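PDB 3JWH: Hen1 from Anabaena variabilis, which probably transfers a methyl group from S-adenosyl-L-methionine to the 2'-hydroxyl of the 3'-terminal nucleotide of RNA. Local coordinates for residues Q172-K177 with A205-R210. Numbering follows the deposited sequence.
Sequences QNWANK and AVFIHR
F207 presses the far end of its ring against A175 and W174, joining helix 168-181 to strand 202-209 of the central sheet. From the strand, CB of F207 points toward the helix, and CG is anti to the carbonyl carbon and beside the backbone N (chi1 -66°), which turns the ring toward helix 168-181. CB, CG, CD1 and CD2 make no close contact with segment 172-177; contact begins at CE1, CE2 and CZ. CE1 comes within 3.5 Å of the backbone O of A175, which sits at the ring edge and in its plane. At the tip, CZ meets the methyl CB of A175 at 3.6 Å and CA of the same residue at 3.9 Å. On the other side of the tip, CE2 lies 4.1 Å from CZ3 of W174, and CZ of F207 meets that same CZ3 at 4.0 Å. The indole reaches this spot because its CG is anti to the backbone N (chi1 171°). Its six-membered ring and the phenyl form an oblique aromatic pair, with planes at 87° and centroids 6.0 Å apart. The indole NE1 is hydrogen-bonded to E124, while F128, also from helix 117-131, meets the F207 ring edge-to-face. V136 and V138 of strand 135-141 and V186 of strand 184-188 add further apolar contacts around the phenyl. The strand order 3-2-1-4-5-7-6, with 202-209 as the antiparallel insertion, marks the class I Rossmann-like methyltransferase fold, and here one of its flanking helices seats on the sheet. Cohesion across the contact is thus mainly apolar, although the in-plane carbonyl probably gains some electrostatic attraction from the slightly positive C-H edge of the phenyl.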
loop_
_atom_site.group_PDB
_atom_site.type_symbol
_atom_site.label_atom_id
_atom_site.label_comp_id
_atom_site.label_asym_id
_atom_site.label_seq_id
_atom_site.Cartn_x
_atom_site.Cartn_y
_atom_site.Cartn_z
ATOM N N GLN A 172 -13.833 2.181 -6.651
ATOM C CA GLN A 172 -14.013 1.040 -7.532
ATOM C C GLN A 172 -13.949 1.376 -9.020
ATOM O O GLN A 172 -13.515 0.551 -9.817
ATOM C CB GLN A 172 -15.307 0.296 -7.180
ATOM C CG GLN A 172 -15.087 -0.656 -6.009
ATOM C CD GLN A 172 -16.309 -1.452 -5.607
ATOM O OE1 GLN A 172 -16.955 -2.094 -6.436
ATOM N NE2 GLN A 172 -16.620 -1.433 -4.312
ATOM N N ASN A 173 -14.361 2.578 -9.397
ATOM C CA ASN A 173 -14.291 2.979 -10.799
ATOM C C ASN A 173 -12.824 3.243 -11.123
ATOM O O ASN A 173 -12.348 2.933 -12.215
ATOM C CB ASN A 173 -15.089 4.263 -11.060
ATOM C CG ASN A 173 -16.586 4.076 -10.894
ATOM O OD1 ASN A 173 -17.126 2.972 -11.064
ATOM N ND2 ASN A 173 -17.276 5.174 -10.581
ATOM N N TRP A 174 -12.122 3.837 -10.163
ATOM C CA TRP A 174 -10.709 4.141 -10.319
ATOM C C TRP A 174 -9.954 2.846 -10.577
ATOM O O TRP A 174 -9.155 2.768 -11.512
ATOM C CB TRP A 174 -10.145 4.795 -9.056
ATOM C CG TRP A 174 -8.643 4.919 -9.091
ATOM C CD1 TRP A 174 -7.909 5.819 -9.826
ATOM C CD2 TRP A 174 -7.693 4.051 -8.459
ATOM N NE1 TRP A 174 -6.567 5.552 -9.697
ATOM C CE2 TRP A 174 -6.403 4.472 -8.866
ATOM C CE3 TRP A 174 -7.805 2.958 -7.591
ATOM C CZ2 TRP A 174 -5.232 3.829 -8.437
ATOM C CZ3 TRP A 174 -6.635 2.319 -7.160
ATOM C CH2 TRP A 174 -5.369 2.756 -7.586
ATOM N N ALA A 175 -10.226 1.834 -9.751
ATOM C CA ALA A 175 -9.558 0.545 -9.853
ATOM C C ALA A 175 -9.928 -0.233 -11.100
ATOM O O ALA A 175 -9.088 -0.911 -11.688
ATOM C CB ALA A 175 -9.840 -0.292 -8.614
ATOM N N ASN A 176 -11.190 -0.152 -11.498
ATOM C CA ASN A 176 -11.624 -0.852 -12.690
ATOM C C ASN A 176 -10.980 -0.153 -13.887
ATOM O O ASN A 176 -10.567 -0.809 -14.839
ATOM C CB ASN A 176 -13.154 -0.841 -12.812
ATOM C CG ASN A 176 -13.824 -1.807 -11.843
ATOM O OD1 ASN A 176 -13.350 -2.924 -11.634
ATOM N ND2 ASN A 176 -14.946 -1.385 -11.261
ATOM N N LYS A 177 -10.887 1.169 -13.836
ATOM C CA LYS A 177 -10.253 1.907 -14.926
ATOM C C LYS A 177 -8.797 1.459 -15.005
ATOM O O LYS A 177 -8.207 1.490 -16.075
ATOM C CB LYS A 177 -10.301 3.424 -14.695
ATOM C CG LYS A 177 -11.573 4.123 -15.161
ATOM C CD LYS A 177 -11.584 4.338 -16.661
ATOM C CE LYS A 177 -12.869 5.024 -17.104
ATOM N NZ LYS A 177 -12.919 5.320 -18.575
ATOM N N ALA A 205 -7.926 -2.755 -2.388
ATOM C CA ALA A 205 -7.938 -3.310 -3.725
ATOM C C ALA A 205 -6.684 -4.147 -3.898
ATOM O O ALA A 205 -5.577 -3.690 -3.620
ATOM C CB ALA A 205 -7.979 -2.208 -4.752
ATOM N N VAL A 206 -6.870 -5.393 -4.307
ATOM C CA VAL A 206 -5.749 -6.278 -4.544
ATOM C C VAL A 206 -5.700 -6.512 -6.055
ATOM O O VAL A 206 -6.566 -7.186 -6.611
ATOM C CB VAL A 206 -5.922 -7.629 -3.805
ATOM C CG1 VAL A 206 -4.757 -8.544 -4.120
ATOM C CG2 VAL A 206 -5.983 -7.396 -2.291
ATOM N N PHE A 207 -4.709 -5.911 -6.713
ATOM C CA PHE A 207 -4.523 -6.063 -8.151
ATOM C C PHE A 207 -3.552 -7.198 -8.405
ATOM O O PHE A 207 -2.491 -7.268 -7.785
ATOM C CB PHE A 207 -3.928 -4.801 -8.770
ATOM C CG PHE A 207 -4.825 -3.611 -8.727
ATOM C CD1 PHE A 207 -5.700 -3.348 -9.774
ATOM C CD2 PHE A 207 -4.733 -2.705 -7.685
ATOM C CE1 PHE A 207 -6.451 -2.201 -9.782
ATOM C CE2 PHE A 207 -5.479 -1.558 -7.684
ATOM C CZ PHE A 207 -6.337 -1.298 -8.728
ATOM N N ILE A 208 -3.904 -8.090 -9.314
ATOM C CA ILE A 208 -3.010 -9.186 -9.636
ATOM C C ILE A 208 -2.677 -9.095 -11.120
ATOM O O ILE A 208 -3.569 -8.962 -11.967
ATOM C CB ILE A 208 -3.640 -10.546 -9.312
ATOM C CG1 ILE A 208 -3.828 -10.662 -7.796
ATOM C CG2 ILE A 208 -2.744 -11.683 -9.812
ATOM C CD1 ILE A 208 -4.430 -11.972 -7.358
ATOM N N HIS A 209 -1.389 -9.148 -11.435
ATOM C CA HIS A 209 -0.970 -9.042 -12.821
ATOM C C HIS A 209 -1.439 -10.237 -13.628
ATOM O O HIS A 209 -1.406 -11.365 -13.160
ATOM C CB HIS A 209 0.561 -8.922 -12.923
ATOM C CG HIS A 209 1.039 -8.420 -14.249
ATOM N ND1 HIS A 209 0.872 -9.129 -15.422
ATOM C CD2 HIS A 209 1.613 -7.246 -14.601
ATOM C CE1 HIS A 209 1.313 -8.407 -16.437
ATOM N NE2 HIS A 209 1.770 -7.261 -15.965
ATOM N N ARG A 210 -1.895 -9.978 -14.843
ATOM C CA ARG A 210 -2.314 -11.049 -15.720
ATOM C C ARG A 210 -1.088 -11.873 -16.149
ATOM O O ARG A 210 0.035 -11.361 -16.176
ATOM C CB ARG A 210 -3.005 -10.453 -16.943
ATOM C CG ARG A 210 -4.300 -9.738 -16.600
ATOM C CD ARG A 210 -4.929 -9.040 -17.804
ATOM N NE ARG A 210 -6.111 -8.290 -17.390
ATOM C CZ ARG A 210 -6.477 -7.123 -17.899
ATOM N NH1 ARG A 210 -5.760 -6.558 -18.861
ATOM N NH2 ARG A 210 -7.541 -6.497 -17.417
#